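Local coordinates for protein metal transporter CNNM3 (Homo sapiens, PDB 6DFD) that probably takes part in magnesium efflux across the membrane, which requires its cyclic nucleotide-binding homology domain, a module that mediates dimerization, at residues V43-P47 and Q48-A52; K72-L75 and H76-H80; I112-Q116 and G117-V121; Q198-N201 and A202-A205. The protein carries 6 engineered substitutions. One frame throughout, in Å; residues are numbered along the deposited sequence.

All four contacts are local and follow one another along one cyclic nucleotide-binding homology domain. Interaction 1 opens helix 47-60, interaction 2 runs along helix 71-78, and interaction 4 lies on the last modelled helix, 196-207. Interaction 2 is the middle member, its centre about 11 Å from the centres of both others: Leu75, Leu78 and Lys79 touch interaction 1, Val73 and Leu77 touch interaction 4. Interactions 1 and 4 do not meet, their centres being about 21 Å apart. Interaction 3, across the chain's centre from interactions 2 and 4, touches interaction 1 through Leu115 and Leu49. The helices thus pack together beside the barrel, while the corner of interaction 3 joins its two sheets.

Interaction 1. Residues V43-P47 and Q48-A52; sequences VTISP and QLLLA
Ser46 sits at the N-cap of helix 47-60, and its hydroxyl works in two directions: it gives its hydrogen to the Gln48 side chain and accepts a weak capping bond from the Leu49 amide. That second bond is long, with Leu49 N 3.3 Å from Ser46 OG. Gln48 reaches back to the cap. Gln48 CB lies 3.7 Å from Pro47 C, and CG runs past the same peptide. CG stands anti to the carbonyl carbon (chi1 -57°) and the chain bends at chi2 (77°), folding back along the Pro47 ring so that the two side chains point the same way. CD follows, and Gln48 OE1 at the tip meets Ser46 OG at 2.9 Å, the hydroxyl approaching in the plane of the amide; Gln48 OE1 is also 3.5 Å from Pro47 CD. In the backbone, Ser46 O takes a 3.1 Å bond from Leu50 N, and Pro47 O is bonded by Leu51 N. Were Ser46 an alanine, the Leu49 amide would probably lose its capping partner and the Gln48 amide group would be left to swing. Ile45 CG2 packs on Leu50 CD2 at 3.6 Å and on Leu49 CD2 at 3.8 Å, a hydrophobic staple at the helix start. It rests on the barrel: Ile45 and Leu50 both touch Asn84 of strand 84-87, while Gln190 and Ile192 of strand 189-195 lie against Ile45 and Leu50 respectively.

Interaction 2. Residues K72-L75 and H76-H80; sequences KVLL and HLLKH
Leu78 N gives its hydrogen to Leu74 O at 2.9 Å, a bond with an N-H...O angle of 163°. It belongs to the i to i+4 series of helix 71-78, a short alpha helix packed beside the beta barrel of the cyclic nucleotide-binding homology domain. His76 N to Lys72 O and Leu77 N to Val73 O continue the pattern, whereas Lys79 N reaches Leu75 O only weakly, at a bent 130°. Leu78 CG also lies close to the first of these carbonyls, 3.3 Å from Leu74 O, because chi1 of -66° places CG beside the backbone N and turns the leucine back along the helix. From there it crosses Leu74 aslant, with Leu74 CD1 4.1 Å from Leu78 CG. Leu74 CD1 also lies 4.3 Å from Leu77 CD2, a looser touch. These apolar groups serve three neighbours. Leu74 and Leu78 pack on Gln54 of helix 47-60, Leu78 and Leu77 reach Ile192 and Val194 of strand 189-195 respectively, and Val73 meets Ala202 on helix 196-207. On the solvent side, Lys79 stretches out beyond CG: Lys79 CG passes 3.4 Å from Leu75 O, and further along the chain reaches the leucine's side chain. Its aliphatic length probably screens part of Leu75 while the charged end stays at the surface: Lys79 CE lies 4.0 Å from Leu75 CG, and Lys79 NZ is 4.1 Å from Leu75 CD2.

Interaction 3. Residues I112-Q116 and G117-V121; sequences ILILQ and GRVEV
Ile114 and Val119 reach toward each other tip to tip, closing the corner where the chain leaves strand 110-114 of one antiparallel sheet and enters strand 119-123 of the other. This passage between the two sheets is part of the beta-barrel fold of the domain. Ile114 CD1 lies between the two methyls of Val119, 3.5 Å from CG2 and 3.6 Å from CG1, the first of these tighter than usual van der Waals contact. The isoleucine gets there by an extended chi2 of 174°, which carries CD1 far from its own backbone. Its other branch takes a different task, Ile114 CG2 resting 3.7 Å from Gly117 O. No hydrogen bond crosses the corner; the contact is packing. In the next shell Tyr138 touches both Ile114 and Val119, while Leu191 lies against the former and Leu189 against the latter, so the pair is embedded between strands 137-138 and 189-195. The corner coincides with a classic beta bulge: Leu115 and Gln116 both face Gln190, and Leu115 packs on Ile192 and on Thr53 of helix 47-60 while Gln116 extends away at the surface. Beyond it the backbone of Gly117 takes phi 123° and psi -175°, a conformation that calls for glycine, since a beta carbon on Gly117 would fall 2.3 Å from Gln116 O, a clash.

Interaction 4. Residues Q198-N201 and A202-A205; sequences QYLN and ALMA. Engineered in segment 202-205: Met204 (natural residue Leu).
Leu203 lies over one face of the Tyr199 ring, one helical turn further along helix 196-207. The backbone bonds come first: Leu203 N to Tyr199 O is 2.8 Å, and Ala202 N to Gln198 O, Met204 N to Leu200 O and Ala205 N to Asn201 O carry on the regular i to i+4 alpha-helical pattern. The CH-pi contact is next. Leu203 CG stands above the ring, displaced toward the rim, 3.9 Å from Tyr199 CE2. With CG opposite the backbone N (chi1 175°), the tyrosine ring reaches toward Leu203, whose own CG is turned back to meet it. Apolar contacts add to this: Leu203 CD1 is 3.5 Å from Tyr199 CE2, and Leu200 CD2 lies 4.3 Å from Leu203 CD1. Leu203 CD2 passes 3.9 Å from the hydroxyl oxygen Tyr199 OH. The engineered Met204, a selenomethionine, bends its chain at chi2 and chi3, with Met204 CG 3.3 Å from Leu200 O. Polar ties run outward, Tyr199 OH bonding to Val63 O and Gln198 OE1 to Thr195 N, while Met69 packs on Tyr199, Ala202 and Leu203. Replacing Tyr199 by an alanine would probably deprive Leu203 of the ring face it rests on and leave the Val63 carbonyl without this partner. Apolar at its face and polar at its tip, the buried ring therefore both packs against its own helix and ties that helix to the loop at Val63.

Interaction 1. Residues V43-P47 and Q48-A52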
loop_
_atom_site.group_PDB
_atom_site.type_symbol
_atom_site.label_atom_id
_atom_site.label_comp_id
_atom_site.label_asym_id
_atom_site.label_seq_id
_atom_site.Cartn_x
_atom_site.Cartn_y
_atom_site.Cartn_z
ATOM N N VAL A 43 -4.102 11.802 -24.637
ATOM C CA VAL A 43 -3.621 10.622 -25.344
ATOM C C VAL A 43 -4.709 9.557 -25.358
ATOM O O VAL A 43 -5.398 9.337 -24.356
ATOM C CB VAL A 43 -2.328 10.092 -24.695
ATOM C CG1 VAL A 43 -2.600 9.556 -23.282
ATOM C CG2 VAL A 43 -1.691 9.022 -25.573
ATOM N N THR A 44 -4.863 8.896 -26.503
ATOM C CA THR A 44 -5.766 7.761 -26.617
ATOM C C THR A 44 -5.123 6.548 -25.955
ATOM O O THR A 44 -4.032 6.122 -26.353
ATOM C CB THR A 44 -6.080 7.470 -28.083
ATOM O OG1 THR A 44 -6.390 8.697 -28.761
ATOM C CG2 THR A 44 -7.266 6.518 -28.190
ATOM N N ILE A 45 -5.789 6.012 -24.932
ATOM C CA ILE A 45 -5.330 4.796 -24.273
ATOM C C ILE A 45 -5.575 3.601 -25.180
ATOM O O ILE A 45 -6.613 3.504 -25.846
ATOM C CB ILE A 45 -6.049 4.615 -22.924
ATOM C CG1 ILE A 45 -5.867 5.858 -22.046
ATOM C CG2 ILE A 45 -5.543 3.363 -22.206
ATOM C CD1 ILE A 45 -4.417 6.287 -21.843
ATOM N N SER A 46 -4.632 2.670 -25.189
ATOM C CA SER A 46 -4.764 1.477 -26.013
ATOM C C SER A 46 -6.083 0.762 -25.707
ATOM O O SER A 46 -6.399 0.541 -24.528
ATOM C CB SER A 46 -3.575 0.548 -25.749
ATOM O OG SER A 46 -3.912 -0.800 -25.970
ATOM N N PRO A 47 -6.867 0.375 -26.724
ATOM C CA PRO A 47 -8.139 -0.325 -26.442
ATOM C C PRO A 47 -7.960 -1.649 -25.717
ATOM O O PRO A 47 -8.816 -2.035 -24.907
ATOM C CB PRO A 47 -8.744 -0.544 -27.839
ATOM C CG PRO A 47 -8.010 0.380 -28.753
ATOM C CD PRO A 47 -6.657 0.591 -28.169
ATOM N N GLN A 48 -6.874 -2.371 -26.000
ATOM C CA GLN A 48 -6.630 -3.636 -25.318
ATOM C C GLN A 48 -6.255 -3.417 -23.856
ATOM O O GLN A 48 -6.568 -4.257 -23.002
ATOM C CB GLN A 48 -5.533 -4.416 -26.048
ATOM C CG GLN A 48 -5.798 -4.699 -27.533
ATOM C CD GLN A 48 -5.579 -3.494 -28.457
ATOM O OE1 GLN A 48 -5.019 -2.460 -28.057
ATOM N NE2 GLN A 48 -6.013 -3.633 -29.709
ATOM N N LEU A 49 -5.565 -2.312 -23.544
ATOM C CA LEU A 49 -5.289 -1.994 -22.144
ATOM C C LEU A 49 -6.577 -1.663 -21.397
ATOM O O LEU A 49 -6.755 -2.060 -20.240
ATOM C CB LEU A 49 -4.289 -0.836 -22.046
ATOM C CG LEU A 49 -3.969 -0.285 -20.645
ATOM C CD1 LEU A 49 -3.408 -1.366 -19.713
ATOM C CD2 LEU A 49 -2.998 0.883 -20.740
ATOM N N LEU A 50 -7.494 -0.934 -22.031
ATOM C CA LEU A 50 -8.758 -0.663 -21.360
ATOM C C LEU A 50 -9.573 -1.935 -21.189
ATOM O O LEU A 50 -10.253 -2.095 -20.170
ATOM C CB LEU A 50 -9.551 0.397 -22.121
ATOM C CG LEU A 50 -8.878 1.776 -22.101
ATOM C CD1 LEU A 50 -9.708 2.808 -22.859
ATOM C CD2 LEU A 50 -8.609 2.269 -20.673
ATOM N N LEU A 51 -9.496 -2.858 -22.152
ATOM C CA LEU A 51 -10.154 -4.154 -21.982
ATOM C C LEU A 51 -9.536 -4.939 -20.830
ATOM O O LEU A 51 -10.253 -5.542 -20.021
ATOM C CB LEU A 51 -10.062 -4.955 -23.280
ATOM C CG LEU A 51 -10.728 -6.331 -23.300
ATOM C CD1 LEU A 51 -12.219 -6.242 -22.959
ATOM C CD2 LEU A 51 -10.519 -6.973 -24.680
ATOM N N ALA A 52 -8.207 -4.972 -20.755
ATOM C CA ALA A 52 -7.548 -5.637 -19.633
ATOM C C ALA A 52 -7.955 -5.003 -18.313
ATOM O O ALA A 52 -8.130 -5.697 -17.301
ATOM C CB ALA A 52 -6.033 -5.563 -19.793
#

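Interaction 2. Residues K72-L75 and H76-H80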
loop_
_atom_site.group_PDB
_atom_site.type_symbol
_atom_site.label_atom_id
_atom_site.label_comp_id
_atom_site.label_asym_id
_atom_site.label_seq_id
_atom_site.Cartn_x
_atom_site.Cartn_y
_atom_site.Cartn_z
ATOM N N LYS A 72 -19.908 -4.944 -20.123
ATOM C CA LYS A 72 -20.035 -4.034 -21.257
ATOM C C LYS A 72 -20.167 -2.591 -20.790
ATOM O O LYS A 72 -19.545 -1.683 -21.360
ATOM C CB LYS A 72 -21.245 -4.446 -22.099
ATOM C CG LYS A 72 -21.535 -3.569 -23.306
ATOM C CD LYS A 72 -22.979 -3.750 -23.757
ATOM C CE LYS A 72 -23.151 -3.493 -25.244
ATOM N NZ LYS A 72 -22.572 -2.188 -25.668
ATOM N N VAL A 73 -20.989 -2.358 -19.766
ATOM C CA VAL A 73 -21.173 -1.006 -19.246
ATOM C C VAL A 73 -19.874 -0.502 -18.634
ATOM O O VAL A 73 -19.484 0.657 -18.819
ATOM C CB VAL A 73 -22.322 -0.991 -18.222
ATOM C CG1 VAL A 73 -22.374 0.341 -17.474
ATOM C CG2 VAL A 73 -23.639 -1.249 -18.922
ATOM N N LEU A 74 -19.169 -1.374 -17.915
ATOM C CA LEU A 74 -17.901 -0.965 -17.326
ATOM C C LEU A 74 -16.899 -0.587 -18.402
ATOM O O LEU A 74 -16.198 0.430 -18.285
ATOM C CB LEU A 74 -17.339 -2.083 -16.450
ATOM C CG LEU A 74 -15.991 -1.749 -15.785
ATOM C CD1 LEU A 74 -16.073 -0.458 -14.968
ATOM C CD2 LEU A 74 -15.567 -2.910 -14.898
ATOM N N LEU A 75 -16.797 -1.397 -19.459
ATOM C CA LEU A 75 -15.841 -1.057 -20.509
ATOM C C LEU A 75 -16.196 0.285 -21.127
ATOM O O LEU A 75 -15.325 1.144 -21.323
ATOM C CB LEU A 75 -15.799 -2.156 -21.572
ATOM C CG LEU A 75 -14.782 -1.927 -22.699
ATOM C CD1 LEU A 75 -13.363 -1.864 -22.162
ATOM C CD2 LEU A 75 -14.904 -3.017 -23.746
ATOM N N HIS A 76 -17.483 0.501 -21.402
ATOM C CA HIS A 76 -17.916 1.790 -21.930
ATOM C C HIS A 76 -17.537 2.936 -20.994
ATOM O O HIS A 76 -17.129 4.009 -21.450
ATOM C CB HIS A 76 -19.424 1.755 -22.170
ATOM C CG HIS A 76 -19.975 3.006 -22.775
ATOM N ND1 HIS A 76 -20.933 3.776 -22.148
ATOM C CD2 HIS A 76 -19.717 3.616 -23.956
ATOM C CE1 HIS A 76 -21.236 4.808 -22.914
ATOM N NE2 HIS A 76 -20.513 4.734 -24.018
ATOM N N LEU A 77 -17.675 2.736 -19.682
ATOM C CA LEU A 77 -17.311 3.782 -18.729
ATOM C C LEU A 77 -15.820 4.077 -18.784
ATOM O O LEU A 77 -15.400 5.240 -18.795
ATOM C CB LEU A 77 -17.716 3.364 -17.315
ATOM C CG LEU A 77 -17.199 4.234 -16.163
ATOM C CD1 LEU A 77 -17.788 5.632 -16.252
ATOM C CD2 LEU A 77 -17.538 3.600 -14.821
ATOM N N LEU A 78 -15.000 3.026 -18.800
ATOM C CA LEU A 78 -13.553 3.206 -18.799
ATOM C C LEU A 78 -13.058 3.903 -20.054
ATOM O O LEU A 78 -11.936 4.419 -20.062
ATOM C CB LEU A 78 -12.875 1.847 -18.657
ATOM C CG LEU A 78 -13.086 1.131 -17.328
ATOM C CD1 LEU A 78 -12.448 -0.231 -17.401
ATOM C CD2 LEU A 78 -12.515 1.903 -16.164
ATOM N N LYS A 79 -13.857 3.918 -21.113
ATOM C CA LYS A 79 -13.487 4.579 -22.353
ATOM C C LYS A 79 -13.839 6.059 -22.362
ATOM O O LYS A 79 -13.448 6.765 -23.299
ATOM C CB LYS A 79 -14.181 3.900 -23.540
ATOM C CG LYS A 79 -13.638 2.526 -23.910
ATOM C CD LYS A 79 -14.360 1.999 -25.140
ATOM C CE LYS A 79 -13.838 0.644 -25.586
ATOM N NZ LYS A 79 -14.808 0.006 -26.520
ATOM N N HIS A 80 -14.567 6.549 -21.364
ATOM C CA HIS A 80 -14.967 7.946 -21.387
ATOM C C HIS A 80 -13.763 8.853 -21.132
ATOM O O HIS A 80 -12.922 8.551 -20.276
ATOM C CB HIS A 80 -16.054 8.224 -20.353
ATOM C CG HIS A 80 -16.716 9.552 -20.535
ATOM N ND1 HIS A 80 -16.087 10.740 -20.239
ATOM C CD2 HIS A 80 -17.942 9.882 -21.005
ATOM C CE1 HIS A 80 -16.899 11.748 -20.506
ATOM N NE2 HIS A 80 -18.032 11.254 -20.973
#

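Interaction 3. Residues I112-Q116 and G117-V121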
loop_
_atom_site.group_PDB
_atom_site.type_symbol
_atom_site.label_atom_id
_atom_site.label_comp_id
_atom_site.label_asym_id
_atom_site.label_seq_id
_atom_site.Cartn_x
_atom_site.Cartn_y
_atom_site.Cartn_z
ATOM N N ILE A 112 -9.645 5.411 -7.897
ATOM C CA ILE A 112 -8.531 5.501 -8.832
ATOM C C ILE A 112 -7.866 4.144 -8.983
ATOM O O ILE A 112 -7.628 3.436 -7.997
ATOM C CB ILE A 112 -7.498 6.558 -8.385
ATOM C CG1 ILE A 112 -8.082 7.955 -8.594
ATOM C CG2 ILE A 112 -6.197 6.400 -9.165
ATOM C CD1 ILE A 112 -7.276 9.053 -7.974
ATOM N N LEU A 113 -7.561 3.786 -10.228
ATOM C CA LEU A 113 -6.693 2.660 -10.537
ATOM C C LEU A 113 -5.524 3.211 -11.333
ATOM O O LEU A 113 -5.723 4.005 -12.260
ATOM C CB LEU A 113 -7.418 1.567 -11.332
ATOM C CG LEU A 113 -6.504 0.408 -11.757
ATOM C CD1 LEU A 113 -7.205 -0.890 -11.676
ATOM C CD2 LEU A 113 -6.001 0.594 -13.174
ATOM N N ILE A 114 -4.315 2.810 -10.966
ATOM C CA ILE A 114 -3.110 3.302 -11.627
ATOM C C ILE A 114 -2.849 2.435 -12.850
ATOM O O ILE A 114 -2.571 1.239 -12.726
ATOM C CB ILE A 114 -1.903 3.285 -10.673
ATOM C CG1 ILE A 114 -2.160 4.199 -9.475
ATOM C CG2 ILE A 114 -0.608 3.733 -11.411
ATOM C CD1 ILE A 114 -1.068 4.124 -8.414
ATOM N N LEU A 115 -2.920 3.036 -14.038
ATOM C CA LEU A 115 -2.568 2.279 -15.236
ATOM C C LEU A 115 -1.062 2.216 -15.402
ATOM O O LEU A 115 -0.513 1.185 -15.818
ATOM C CB LEU A 115 -3.191 2.920 -16.472
ATOM C CG LEU A 115 -4.457 2.370 -17.133
ATOM C CD1 LEU A 115 -5.247 1.428 -16.266
ATOM C CD2 LEU A 115 -5.293 3.525 -17.610
ATOM N N GLN A 116 -0.384 3.316 -15.084
ATOM C CA GLN A 116 1.060 3.374 -15.226
ATOM C C GLN A 116 1.590 4.386 -14.224
ATOM O O GLN A 116 1.001 5.453 -14.052
ATOM C CB GLN A 116 1.454 3.778 -16.655
ATOM C CG GLN A 116 2.948 3.774 -16.917
ATOM C CD GLN A 116 3.295 4.244 -18.318
ATOM O OE1 GLN A 116 2.495 4.121 -19.246
ATOM N NE2 GLN A 116 4.495 4.789 -18.476
ATOM N N GLY A 117 2.674 4.044 -13.545
ATOM C CA GLY A 117 3.348 4.981 -12.668
ATOM C C GLY A 117 3.461 4.450 -11.254
ATOM O O GLY A 117 3.080 3.321 -10.948
ATOM N N ARG A 118 3.987 5.315 -10.380
ATOM C CA ARG A 118 4.379 4.929 -9.032
ATOM C C ARG A 118 3.862 5.941 -8.026
ATOM O O ARG A 118 3.936 7.153 -8.256
ATOM C CB ARG A 118 5.906 4.830 -8.912
ATOM C CG ARG A 118 6.570 4.082 -10.038
ATOM C CD ARG A 118 6.268 2.591 -9.952
ATOM N NE ARG A 118 6.933 1.987 -8.806
ATOM C CZ ARG A 118 6.972 0.682 -8.559
ATOM N NH1 ARG A 118 6.368 -0.173 -9.378
ATOM N NH2 ARG A 118 7.618 0.234 -7.491
ATOM N N VAL A 119 3.364 5.438 -6.899
ATOM C CA VAL A 119 2.851 6.286 -5.832
ATOM C C VAL A 119 3.403 5.807 -4.498
ATOM O O VAL A 119 3.762 4.639 -4.327
ATOM C CB VAL A 119 1.303 6.301 -5.785
ATOM C CG1 VAL A 119 0.735 6.939 -7.038
ATOM C CG2 VAL A 119 0.759 4.900 -5.589
ATOM N N GLU A 120 3.475 6.729 -3.552
ATOM C CA GLU A 120 3.743 6.408 -2.163
ATOM C C GLU A 120 2.439 6.510 -1.398
ATOM O O GLU A 120 1.693 7.488 -1.546
ATOM C CB GLU A 120 4.783 7.350 -1.549
ATOM C CG GLU A 120 5.052 7.080 -0.065
ATOM C CD GLU A 120 6.128 7.992 0.510
ATOM O OE1 GLU A 120 7.319 7.634 0.419
ATOM O OE2 GLU A 120 5.774 9.068 1.037
ATOM N N VAL A 121 2.173 5.499 -0.587
ATOM C CA VAL A 121 0.980 5.416 0.232
ATOM C C VAL A 121 1.425 5.447 1.681
ATOM O O VAL A 121 2.329 4.696 2.068
ATOM C CB VAL A 121 0.186 4.127 -0.051
ATOM C CG1 VAL A 121 -1.122 4.135 0.710
ATOM C CG2 VAL A 121 -0.054 3.952 -1.539
#

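Interaction 4. Residues Q198-N201 and A202-A205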
loop_
_atom_site.group_PDB
_atom_site.type_symbol
_atom_site.label_atom_id
_atom_site.label_comp_id
_atom_site.label_asym_id
_atom_site.label_seq_id
_atom_site.Cartn_x
_atom_site.Cartn_y
_atom_site.Cartn_z
ATOM N N GLN A 198 -20.324 9.085 -11.418
ATOM C CA GLN A 198 -20.136 8.278 -12.620
ATOM C C GLN A 198 -20.437 6.813 -12.342
ATOM O O GLN A 198 -21.050 6.123 -13.166
ATOM C CB GLN A 198 -18.713 8.432 -13.139
ATOM C CG GLN A 198 -18.380 9.806 -13.674
ATOM C CD GLN A 198 -16.892 9.957 -13.942
ATOM O OE1 GLN A 198 -16.062 9.414 -13.218
ATOM N NE2 GLN A 198 -16.552 10.681 -14.999
ATOM N N TYR A 199 -20.009 6.320 -11.183
ATOM C CA TYR A 199 -20.285 4.935 -10.814
ATOM C C TYR A 199 -21.785 4.688 -10.712
ATOM O O TYR A 199 -22.318 3.767 -11.342
ATOM C CB TYR A 199 -19.584 4.610 -9.493
ATOM C CG TYR A 199 -19.903 3.238 -8.955
ATOM C CD1 TYR A 199 -19.320 2.101 -9.509
ATOM C CD2 TYR A 199 -20.780 3.074 -7.899
ATOM C CE1 TYR A 199 -19.606 0.847 -9.023
ATOM C CE2 TYR A 199 -21.073 1.821 -7.407
ATOM C CZ TYR A 199 -20.479 0.709 -7.969
ATOM O OH TYR A 199 -20.783 -0.549 -7.485
ATOM N N LEU A 200 -22.486 5.508 -9.929
ATOM C CA LEU A 200 -23.923 5.313 -9.743
ATOM C C LEU A 200 -24.680 5.467 -11.058
ATOM O O LEU A 200 -25.647 4.734 -11.320
ATOM C CB LEU A 200 -24.449 6.300 -8.699
ATOM C CG LEU A 200 -23.794 6.200 -7.317
ATOM C CD1 LEU A 200 -24.299 7.306 -6.403
ATOM C CD2 LEU A 200 -24.026 4.837 -6.680
ATOM N N ASN A 201 -24.264 6.423 -11.894
ATOM C CA ASN A 201 -24.862 6.544 -13.220
ATOM C C ASN A 201 -24.665 5.266 -14.015
ATOM O O ASN A 201 -25.579 4.814 -14.716
ATOM C CB ASN A 201 -24.260 7.732 -13.970
ATOM C CG ASN A 201 -24.779 9.064 -13.463
ATOM O OD1 ASN A 201 -25.933 9.171 -13.046
ATOM N ND2 ASN A 201 -23.931 10.085 -13.496
ATOM N N ALA A 202 -23.476 4.669 -13.917
ATOM C CA ALA A 202 -23.219 3.411 -14.605
ATOM C C ALA A 202 -24.079 2.286 -14.045
ATOM O O ALA A 202 -24.550 1.429 -14.799
ATOM C CB ALA A 202 -21.734 3.054 -14.513
ATOM N N LEU A 203 -24.301 2.262 -12.728
ATOM C CA LEU A 203 -25.192 1.250 -12.171
ATOM C C LEU A 203 -26.593 1.402 -12.737
ATOM O O LEU A 203 -27.276 0.404 -12.996
ATOM C CB LEU A 203 -25.241 1.340 -10.648
ATOM C CG LEU A 203 -24.016 0.920 -9.841
ATOM C CD1 LEU A 203 -24.375 0.945 -8.372
ATOM C CD2 LEU A 203 -23.519 -0.461 -10.243
HETATM N N MSE A 204 -27.046 2.637 -12.929
HETATM C CA MSE A 204 -28.371 2.837 -13.511
HETATM C C MSE A 204 -28.362 2.435 -14.998
HETATM O O MSE A 204 -29.350 1.909 -15.515
HETATM C CB MSE A 204 -28.819 4.285 -13.330
HETATM C CG MSE A 204 -28.952 4.717 -11.864
HETATM SE SE MSE A 204 -30.401 3.824 -10.895
HETATM C CE MSE A 204 -29.434 2.334 -10.091
ATOM N N ALA A 205 -27.232 2.657 -15.679
ATOM C CA ALA A 205 -27.118 2.249 -17.079
ATOM C C ALA A 205 -27.180 0.733 -17.219
ATOM O O ALA A 205 -27.792 0.216 -18.162
ATOM C CB ALA A 205 -25.820 2.786 -17.685
#